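Local coordinates for protein EF-P arginine 32 rhamnosyl-transferase (Pseudomonas putida KT2440, PDB 5NV8) that belongs to the EarP family of elongation factor P rhamnosyltransferases and, in this crystal structure, holds 2'-deoxy-thymidine-beta-L-rhamnose in a pocket, at residues L199-F204 / G212-A217; H226-Q231 / D272-S277. All blocks are in the same frame, centred on the assembly; numbering follows the deposited sequence.

Interaction 1: residues L199-F204 / G212-A217. With TRH (2'-deoxy-thymidine-beta-L-rhamnose), chain B.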
ATOM      1  N   LEU A 199      -1.181 -17.478 -10.213  1.00 27.19           N
ATOM      2  CA  LEU A 199      -1.383 -16.057  -9.958  1.00 28.61           C
ATOM      3  C   LEU A 199      -0.935 -15.723  -8.537  1.00 31.45           C
ATOM      4  O   LEU A 199      -1.352 -16.377  -7.579  1.00 41.40           O
ATOM      5  CB  LEU A 199      -2.857 -15.688 -10.156  1.00 31.42           C
ATOM      6  CG  LEU A 199      -3.212 -14.197 -10.181  1.00 35.31           C
ATOM      7  CD1 LEU A 199      -2.893 -13.585 -11.538  1.00 31.78           C
ATOM      8  CD2 LEU A 199      -4.680 -13.979  -9.822  1.00 27.19           C
ATOM      9  N   LEU A 200      -0.078 -14.711  -8.398  1.00 33.88           N
ATOM     10  CA  LEU A 200       0.517 -14.355  -7.113  1.00 32.13           C
ATOM     11  C   LEU A 200      -0.232 -13.146  -6.564  1.00 28.74           C
ATOM     12  O   LEU A 200      -0.308 -12.111  -7.232  1.00 36.43           O
ATOM     13  CB  LEU A 200       2.013 -14.053  -7.270  1.00 33.85           C
ATOM     14  CG  LEU A 200       2.952 -14.137  -6.055  1.00 28.83           C
ATOM     15  CD1 LEU A 200       2.937 -15.530  -5.422  1.00 25.34           C
ATOM     16  CD2 LEU A 200       4.390 -13.715  -6.386  1.00 34.15           C
ATOM     17  N   ILE A 201      -0.805 -13.289  -5.370  1.00 33.84           N
ATOM     18  CA  ILE A 201      -1.649 -12.275  -4.746  1.00 34.33           C
ATOM     19  C   ILE A 201      -1.136 -12.020  -3.338  1.00 37.11           C
ATOM     20  O   ILE A 201      -1.025 -12.956  -2.537  1.00 35.16           O
ATOM     21  CB  ILE A 201      -3.130 -12.704  -4.703  1.00 31.43           C
ATOM     22  CG1 ILE A 201      -3.680 -12.942  -6.110  1.00 31.99           C
ATOM     23  CG2 ILE A 201      -3.955 -11.672  -3.932  1.00 29.41           C
ATOM     24  CD1 ILE A 201      -5.122 -13.438  -6.103  1.00 23.47           C
ATOM     25  N   SER A 202      -0.798 -10.772  -3.043  1.00 23.62           N
ATOM     26  CA  SER A 202      -0.509 -10.358  -1.679  1.00 24.42           C
ATOM     27  C   SER A 202      -1.770  -9.769  -1.062  1.00 24.96           C
ATOM     28  O   SER A 202      -2.506  -9.023  -1.715  1.00 24.45           O
ATOM     29  CB  SER A 202       0.636  -9.336  -1.617  1.00 24.04           C
ATOM     30  OG  SER A 202       0.266  -8.084  -2.170  1.00 23.33           O
ATOM     31  N   LEU A 203      -2.028 -10.112   0.197  1.00 26.28           N
ATOM     32  CA  LEU A 203      -3.206  -9.613   0.896  1.00 35.71           C
ATOM     33  C   LEU A 203      -2.792  -9.091   2.261  1.00 37.17           C
ATOM     34  O   LEU A 203      -2.217  -9.828   3.071  1.00 44.53           O
ATOM     35  CB  LEU A 203      -4.284 -10.694   1.032  1.00 29.42           C
ATOM     36  CG  LEU A 203      -5.273 -10.515   2.183  1.00 32.99           C
ATOM     37  CD1 LEU A 203      -6.207  -9.351   1.886  1.00 29.85           C
ATOM     38  CD2 LEU A 203      -6.081 -11.781   2.391  1.00 32.07           C
ATOM     39  N   PHE A 204      -3.093  -7.822   2.514  1.00 36.19           N
ATOM     40  CA  PHE A 204      -2.761  -7.145   3.762  1.00 34.39           C
ATOM     41  C   PHE A 204      -3.924  -6.213   4.074  1.00 30.97           C
ATOM     42  O   PHE A 204      -4.091  -5.183   3.409  1.00 31.19           O
ATOM     43  CB  PHE A 204      -1.442  -6.381   3.631  1.00 33.75           C
ATOM     44  CG  PHE A 204      -1.190  -5.388   4.730  1.00 30.33           C
ATOM     45  CD1 PHE A 204      -0.960  -5.805   6.033  1.00 35.00           C
ATOM     46  CD2 PHE A 204      -1.162  -4.033   4.453  1.00 29.76           C
ATOM     47  CE1 PHE A 204      -0.720  -4.882   7.041  1.00 37.46           C
ATOM     48  CE2 PHE A 204      -0.922  -3.106   5.451  1.00 30.95           C
ATOM     49  CZ  PHE A 204      -0.701  -3.530   6.749  1.00 32.83           C
ATOM     50  N   GLY A 212     -13.746 -15.263   3.567  1.00 47.18           N
ATOM     51  CA  GLY A 212     -14.103 -16.644   3.284  1.00 39.42           C
ATOM     52  C   GLY A 212     -14.641 -16.843   1.880  1.00 37.76           C
ATOM     53  O   GLY A 212     -14.314 -17.831   1.216  1.00 44.67           O
ATOM     54  N   ASN A 213     -15.471 -15.911   1.407  1.00 37.76           N
ATOM     55  CA  ASN A 213     -16.029 -16.038   0.064  1.00 36.49           C
ATOM     56  C   ASN A 213     -14.949 -15.883  -1.002  1.00 34.03           C
ATOM     57  O   ASN A 213     -15.003 -16.544  -2.045  1.00 32.95           O
ATOM     58  CB  ASN A 213     -17.143 -15.011  -0.145  1.00 37.46           C
ATOM     59  CG  ASN A 213     -18.384 -15.318   0.677  1.00 49.06           C
ATOM     60  OD1 ASN A 213     -18.614 -16.460   1.079  1.00 44.34           O
ATOM     61  ND2 ASN A 213     -19.194 -14.294   0.929  1.00 41.64           N
ATOM     62  N   TRP A 214     -13.960 -15.021  -0.757  1.00 33.30           N
ATOM     63  CA  TRP A 214     -12.882 -14.836  -1.725  1.00 34.12           C
ATOM     64  C   TRP A 214     -11.988 -16.068  -1.793  1.00 30.62           C
ATOM     65  O   TRP A 214     -11.656 -16.546  -2.884  1.00 29.39           O
ATOM     66  CB  TRP A 214     -12.059 -13.599  -1.369  1.00 30.82           C
ATOM     67  CG  TRP A 214     -11.197 -13.116  -2.493  1.00 28.98           C
ATOM     68  CD1 TRP A 214     -11.352 -13.390  -3.819  1.00 27.99           C
ATOM     69  CD2 TRP A 214     -10.042 -12.276  -2.389  1.00 28.15           C
ATOM     70  NE1 TRP A 214     -10.368 -12.772  -4.549  1.00 27.10           N
ATOM     71  CE2 TRP A 214      -9.550 -12.080  -3.694  1.00 26.82           C
ATOM     72  CE3 TRP A 214      -9.377 -11.667  -1.321  1.00 35.01           C
ATOM     73  CZ2 TRP A 214      -8.426 -11.302  -3.961  1.00 25.79           C
ATOM     74  CZ3 TRP A 214      -8.260 -10.896  -1.587  1.00 34.79           C
ATOM     75  CH2 TRP A 214      -7.796 -10.721  -2.896  1.00 30.24           C
ATOM     76  N   LEU A 215     -11.581 -16.591  -0.633  1.00 36.73           N
ATOM     77  CA  LEU A 215     -10.736 -17.780  -0.618  1.00 34.41           C
ATOM     78  C   LEU A 215     -11.463 -18.995  -1.178  1.00 31.76           C
ATOM     79  O   LEU A 215     -10.823 -19.892  -1.739  1.00 31.12           O
ATOM     80  CB  LEU A 215     -10.244 -18.061   0.801  1.00 33.17           C
ATOM     81  CG  LEU A 215      -9.568 -16.911   1.549  1.00 33.36           C
ATOM     82  CD1 LEU A 215      -9.107 -17.380   2.923  1.00 37.61           C
ATOM     83  CD2 LEU A 215      -8.408 -16.336   0.753  1.00 31.44           C
ATOM     84  N   ASP A 216     -12.791 -19.050  -1.037  1.00 32.81           N
ATOM     85  CA  ASP A 216     -13.552 -20.107  -1.693  1.00 36.64           C
ATOM     86  C   ASP A 216     -13.506 -19.950  -3.208  1.00 40.71           C
ATOM     87  O   ASP A 216     -13.467 -20.945  -3.941  1.00 30.78           O
ATOM     88  CB  ASP A 216     -14.999 -20.104  -1.199  1.00 41.69           C
ATOM     89  CG  ASP A 216     -15.132 -20.609   0.226  1.00 44.96           C
ATOM     90  OD1 ASP A 216     -14.226 -21.330   0.693  1.00 36.99           O
ATOM     91  OD2 ASP A 216     -16.151 -20.291   0.877  1.00 41.31           O
ATOM     92  N   ALA A 217     -13.508 -18.707  -3.694  1.00 37.44           N
ATOM     93  CA  ALA A 217     -13.416 -18.473  -5.131  1.00 32.88           C
ATOM     94  C   ALA A 217     -12.049 -18.876  -5.671  1.00 29.51           C
ATOM     95  O   ALA A 217     -11.957 -19.523  -6.720  1.00 31.96           O
ATOM     96  CB  ALA A 217     -13.709 -17.005  -5.441  1.00 30.68           C
TER
HETATM   97  O4P TRH B 401      -3.968   0.073   8.398  1.00 49.66           O
HETATM   98  P2  TRH B 401      -2.650   0.748   8.294  1.00 49.48           P
HETATM   99  O3P TRH B 401      -1.535   0.052   9.237  1.00 30.25           O
HETATM  100  O1  TRH B 401      -2.722   2.311   8.678  1.00 55.60           O
HETATM  101  C1  TRH B 401      -3.996   2.853   9.082  1.00 62.45           C
HETATM  102  C2  TRH B 401      -3.907   4.374   9.272  1.00 63.66           C
HETATM  103  O2  TRH B 401      -2.640   4.755   9.812  1.00 71.02           O
HETATM  104  C3  TRH B 401      -4.979   4.848  10.261  1.00 63.07           C
HETATM  105  O3  TRH B 401      -4.525   4.624  11.602  1.00 61.61           O
HETATM  106  C4  TRH B 401      -6.252   4.058  10.035  1.00 63.69           C
HETATM  107  O4  TRH B 401      -6.672   4.223   8.668  1.00 69.59           O
HETATM  108  OPP TRH B 401      -2.070   0.639   6.788  1.00 51.61           O
HETATM  109  P   TRH B 401      -0.872   1.595   6.330  1.00 44.85           P
HETATM  110  O1P TRH B 401      -1.214   3.039   6.364  1.00 42.09           O
HETATM  111  O2P TRH B 401      -0.426   1.128   4.850  1.00 55.46           O
HETATM  112  O5' TRH B 401       0.398   1.244   7.254  1.00 36.83           O
HETATM  113  C5' TRH B 401       1.152   0.060   7.005  1.00 30.53           C
HETATM  114  C4' TRH B 401       2.628   0.405   7.107  1.00 25.71           C
HETATM  115  O4' TRH B 401       3.322  -0.840   7.394  1.00 25.46           O
HETATM  116  C3' TRH B 401       3.130   0.819   5.737  1.00 37.48           C
HETATM  117  O3' TRH B 401       4.440   1.385   5.863  1.00 38.80           O
HETATM  118  C2' TRH B 401       3.243  -0.550   5.108  1.00 35.03           C
HETATM  119  C1' TRH B 401       4.111  -1.110   6.209  1.00 32.79           C
HETATM  120  N11 TRH B 401       4.400  -2.556   6.091  1.00 45.27           N
HETATM  121  C21 TRH B 401       5.673  -2.960   6.179  1.00 43.68           C
HETATM  122  O21 TRH B 401       6.575  -2.140   6.341  1.00 45.28           O
HETATM  123  N31 TRH B 401       5.990  -4.312   6.086  1.00 37.30           N
HETATM  124  C41 TRH B 401       4.992  -5.262   5.903  1.00 31.96           C
HETATM  125  O41 TRH B 401       5.299  -6.451   5.822  1.00 34.08           O
HETATM  126  C51 TRH B 401       3.670  -4.849   5.816  1.00 41.60           C
HETATM  127  C5A TRH B 401       2.665  -5.792   5.634  1.00 37.39           C
HETATM  128  C61 TRH B 401       3.365  -3.494   5.912  1.00 47.36           C
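Ile201 and Leu203 are the residues of strand 199-203 that meet helix 211-220, and both settle on one indole, that of Trp214. Alternation along the strand turns both apolar side chains that way. Ile201 comes first: its CG2, placed anti to the backbone N (CG1 at chi1 -60°), reaches to 4.1 Å from Trp214 CH2, the methyl branch of the beta-branched side chain approaching the six-membered ring obliquely. Ser202, pointing from the opposite side of the strand, hydrogen-bonds through OG to Asn281 on the neighbouring strand. Leu203 returns to the helix side, where its CD1 lies near the indole plane, at the ring edge, 4.3 Å from Trp214 CZ3. The broad, apolar indole can meet both because its CG stands anti to the backbone N (chi1 -164°); Trp341 and Trp351 add edge-to-face contacts. Beyond the strand's end, Phe204 belongs to the ligand pocket. The methyl carbon C5A of 2'-deoxy-thymidine-beta-L-rhamnose sits over one face of its ring, toward the rim, 3.6 Å from Phe204 CD1. Strand 199-203 and helix 211-220 open a beta-alpha-beta unit, with apolar packing between helix and sheet and a ligand-binding residue just past the strand's C-terminal end.

Interaction 2: residues H226-Q231 / D272-S277; sequences HLLVPQ and DRLLWS
A small, buried, wholly apolar contact joins strand 225-230, inside the mixed sheet, to helix 268-277 through three side chains. Leu274 is the one the helix contributes, and its two methyls divide the work. CD1 meets the CD1 of Leu228 at 3.7 Å, while CD2 lies 4.2 Å from Pro230 CG. Leucine fits here because its forked end can touch two strand residues at once: Leu274 starts toward the strand, and with CG anti to the backbone N (chi1 -168°) its two methyls come to Leu228 and Pro230. These two, two positions apart, turn to the same side of the sheet, and Val229 between them turns to the other. Leu263 of the adjacent strand touches both leucines and extends the apolar layer. Near the helix's end, Ser277 OG donates to Arg273 O (2.9 Å), one turn back. Proline, which has no backbone N-H to offer a neighbouring strand, suits the last position of strand 225-230, and there its side chain also touches the bound 2'-deoxy-thymidine-beta-L-rhamnose. The arrangement is that of a Rossmann-like alpha/beta domain, with the ligand pocket at the C-terminal ends of the parallel strands, consistent with a GT-B glycosyltransferase.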
ATOM      1  N   HIS A 226      -1.363 -18.523  -5.660  1.00 31.68           N
ATOM      2  CA  HIS A 226      -0.399 -18.490  -4.564  1.00 26.65           C
ATOM      3  C   HIS A 226      -0.600 -17.184  -3.806  1.00 26.21           C
ATOM      4  O   HIS A 226      -0.299 -16.105  -4.327  1.00 26.31           O
ATOM      5  CB  HIS A 226       1.031 -18.615  -5.086  1.00 26.91           C
ATOM      6  CG  HIS A 226       2.020 -19.037  -4.043  1.00 28.26           C
ATOM      7  ND1 HIS A 226       3.164 -19.745  -4.344  1.00 29.99           N
ATOM      8  CD2 HIS A 226       2.035 -18.854  -2.701  1.00 29.05           C
ATOM      9  CE1 HIS A 226       3.840 -19.980  -3.234  1.00 30.87           C
ATOM     10  NE2 HIS A 226       3.176 -19.449  -2.222  1.00 30.51           N
ATOM     11  N   LEU A 227      -1.112 -17.284  -2.581  1.00 32.35           N
ATOM     12  CA  LEU A 227      -1.443 -16.125  -1.763  1.00 27.04           C
ATOM     13  C   LEU A 227      -0.383 -15.935  -0.686  1.00 28.01           C
ATOM     14  O   LEU A 227      -0.095 -16.860   0.080  1.00 32.24           O
ATOM     15  CB  LEU A 227      -2.826 -16.291  -1.128  1.00 29.52           C
ATOM     16  CG  LEU A 227      -3.387 -15.154  -0.270  1.00 28.07           C
ATOM     17  CD1 LEU A 227      -3.848 -13.996  -1.133  1.00 27.21           C
ATOM     18  CD2 LEU A 227      -4.533 -15.653   0.600  1.00 29.52           C
ATOM     19  N   LEU A 228       0.193 -14.739  -0.633  1.00 33.01           N
ATOM     20  CA  LEU A 228       1.213 -14.389   0.350  1.00 31.93           C
ATOM     21  C   LEU A 228       0.595 -13.460   1.383  1.00 33.76           C
ATOM     22  O   LEU A 228       0.060 -12.404   1.036  1.00 36.83           O
ATOM     23  CB  LEU A 228       2.420 -13.739  -0.328  1.00 27.44           C
ATOM     24  CG  LEU A 228       3.117 -14.619  -1.371  1.00 27.27           C
ATOM     25  CD1 LEU A 228       4.285 -13.890  -2.030  1.00 38.58           C
ATOM     26  CD2 LEU A 228       3.567 -15.939  -0.783  1.00 30.57           C
ATOM     27  N   VAL A 229       0.672 -13.855   2.652  1.00 33.78           N
ATOM     28  CA  VAL A 229      -0.036 -13.195   3.735  1.00 31.62           C
ATOM     29  C   VAL A 229       0.974 -12.824   4.818  1.00 44.85           C
ATOM     30  O   VAL A 229       1.430 -13.663   5.582  1.00 38.30           O
ATOM     31  CB  VAL A 229      -1.146 -14.104   4.310  1.00 45.02           C
ATOM     32  CG1 VAL A 229      -1.772 -13.467   5.535  1.00 34.73           C
ATOM     33  CG2 VAL A 229      -2.196 -14.395   3.247  1.00 38.91           C
ATOM     34  N   PRO A 230       1.350 -11.544   4.897  1.00 32.28           N
ATOM     35  CA  PRO A 230       2.184 -11.096   6.018  1.00 39.16           C
ATOM     36  C   PRO A 230       1.443 -11.202   7.343  1.00 43.80           C
ATOM     37  O   PRO A 230       0.212 -11.250   7.402  1.00 49.69           O
ATOM     38  CB  PRO A 230       2.490  -9.633   5.666  1.00 40.26           C
ATOM     39  CG  PRO A 230       2.300  -9.552   4.177  1.00 40.72           C
ATOM     40  CD  PRO A 230       1.181 -10.504   3.875  1.00 43.04           C
ATOM     41  N   GLN A 231       2.222 -11.238   8.423  1.00 37.95           N
ATOM     42  CA  GLN A 231       1.653 -11.355   9.762  1.00 56.01           C
ATOM     43  C   GLN A 231       0.846 -10.104  10.092  1.00 57.55           C
ATOM     44  O   GLN A 231       1.372  -8.987  10.037  1.00 60.22           O
ATOM     45  CB  GLN A 231       2.759 -11.569  10.792  1.00 49.39           C
ATOM     46  N   ASP A 272       7.895  -3.268  -0.615  1.00 31.35           N
ATOM     47  CA  ASP A 272       7.808  -2.791  -1.992  1.00 37.44           C
ATOM     48  C   ASP A 272       8.156  -3.904  -2.974  1.00 31.65           C
ATOM     49  O   ASP A 272       7.479  -4.078  -3.993  1.00 23.96           O
ATOM     50  CB  ASP A 272       8.734  -1.591  -2.201  1.00 22.41           C
ATOM     51  CG  ASP A 272       8.163  -0.302  -1.638  1.00 29.69           C
ATOM     52  OD1 ASP A 272       6.929  -0.106  -1.710  1.00 22.09           O
ATOM     53  OD2 ASP A 272       8.954   0.518  -1.126  1.00 24.25           O
ATOM     54  N   ARG A 273       9.217  -4.662  -2.682  1.00 23.34           N
ATOM     55  CA  ARG A 273       9.581  -5.790  -3.533  1.00 29.64           C
ATOM     56  C   ARG A 273       8.458  -6.819  -3.582  1.00 26.82           C
ATOM     57  O   ARG A 273       8.217  -7.437  -4.626  1.00 33.75           O
ATOM     58  CB  ARG A 273      10.879  -6.429  -3.033  1.00 29.02           C
ATOM     59  CG  ARG A 273      11.979  -5.435  -2.664  1.00 39.72           C
ATOM     60  CD  ARG A 273      13.365  -5.960  -3.028  1.00 45.98           C
ATOM     61  NE  ARG A 273      13.974  -6.722  -1.938  1.00 61.09           N
ATOM     62  CZ  ARG A 273      15.005  -7.550  -2.086  1.00 70.36           C
ATOM     63  NH1 ARG A 273      15.548  -7.730  -3.282  1.00 73.12           N
ATOM     64  NH2 ARG A 273      15.492  -8.203  -1.039  1.00 70.61           N
ATOM     65  N   LEU A 274       7.758  -7.011  -2.463  1.00 23.84           N
ATOM     66  CA  LEU A 274       6.592  -7.889  -2.454  1.00 37.05           C
ATOM     67  C   LEU A 274       5.523  -7.388  -3.418  1.00 36.20           C
ATOM     68  O   LEU A 274       5.031  -8.144  -4.263  1.00 22.63           O
ATOM     69  CB  LEU A 274       6.028  -7.999  -1.037  1.00 24.55           C
ATOM     70  CG  LEU A 274       4.977  -9.090  -0.808  1.00 33.54           C
ATOM     71  CD1 LEU A 274       5.493 -10.444  -1.271  1.00 30.15           C
ATOM     72  CD2 LEU A 274       4.565  -9.144   0.651  1.00 26.13           C
ATOM     73  N   LEU A 275       5.158  -6.106  -3.308  1.00 26.44           N
ATOM     74  CA  LEU A 275       4.134  -5.546  -4.187  1.00 21.71           C
ATOM     75  C   LEU A 275       4.537  -5.662  -5.652  1.00 21.81           C
ATOM     76  O   LEU A 275       3.717  -6.029  -6.502  1.00 23.69           O
ATOM     77  CB  LEU A 275       3.868  -4.085  -3.823  1.00 21.55           C
ATOM     78  CG  LEU A 275       3.297  -3.792  -2.432  1.00 38.12           C
ATOM     79  CD1 LEU A 275       3.204  -2.289  -2.203  1.00 25.53           C
ATOM     80  CD2 LEU A 275       1.934  -4.449  -2.251  1.00 32.89           C
ATOM     81  N   TRP A 276       5.800  -5.359  -5.966  1.00 21.56           N
ATOM     82  CA  TRP A 276       6.278  -5.445  -7.341  1.00 35.97           C
ATOM     83  C   TRP A 276       6.275  -6.874  -7.873  1.00 36.91           C
ATOM     84  O   TRP A 276       6.273  -7.065  -9.093  1.00 45.44           O
ATOM     85  CB  TRP A 276       7.692  -4.863  -7.447  1.00 22.04           C
ATOM     86  CG  TRP A 276       7.827  -3.461  -6.926  1.00 31.48           C
ATOM     87  CD1 TRP A 276       6.818  -2.565  -6.707  1.00 35.64           C
ATOM     88  CD2 TRP A 276       9.042  -2.793  -6.555  1.00 32.04           C
ATOM     89  NE1 TRP A 276       7.331  -1.383  -6.227  1.00 30.67           N
ATOM     90  CE2 TRP A 276       8.692  -1.498  -6.122  1.00 24.51           C
ATOM     91  CE3 TRP A 276      10.392  -3.165  -6.548  1.00 27.20           C
ATOM     92  CZ2 TRP A 276       9.641  -0.573  -5.690  1.00 29.61           C
ATOM     93  CZ3 TRP A 276      11.332  -2.245  -6.118  1.00 26.32           C
ATOM     94  CH2 TRP A 276      10.952  -0.964  -5.696  1.00 22.41           C
ATOM     95  N   SER A 277       6.267  -7.876  -6.991  1.00 31.19           N
ATOM     96  CA  SER A 277       6.414  -9.265  -7.405  1.00 23.02           C
ATOM     97  C   SER A 277       5.091  -9.942  -7.744  1.00 33.46           C
ATOM     98  O   SER A 277       5.075 -10.864  -8.567  1.00 28.50           O
ATOM     99  CB  SER A 277       7.128 -10.058  -6.307  1.00 23.85           C
ATOM    100  OG  SER A 277       8.521  -9.779  -6.309  1.00 33.74           O
TER

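Interaction 1 closes before interaction 2 opens along the chain, and their centres lie 12 Å apart. Helix 211-220 leads directly into strand 225-230, completing the beta-alpha-beta unit begun by strand 199-203. The two strands are parallel neighbours in the mixed sheet, probably joined by hydrogen bonds from His226 N to Leu199 O and from Leu228 N to Ile201 O, each 2.9 Å. Helix 268-277 comes later in the chain and packs on the opposite face of the same sheet from helix 211-220. Adjacent parallel strands are thus covered by a helix on each face, and residues at or just past their C-terminal ends contribute to one ligand pocket.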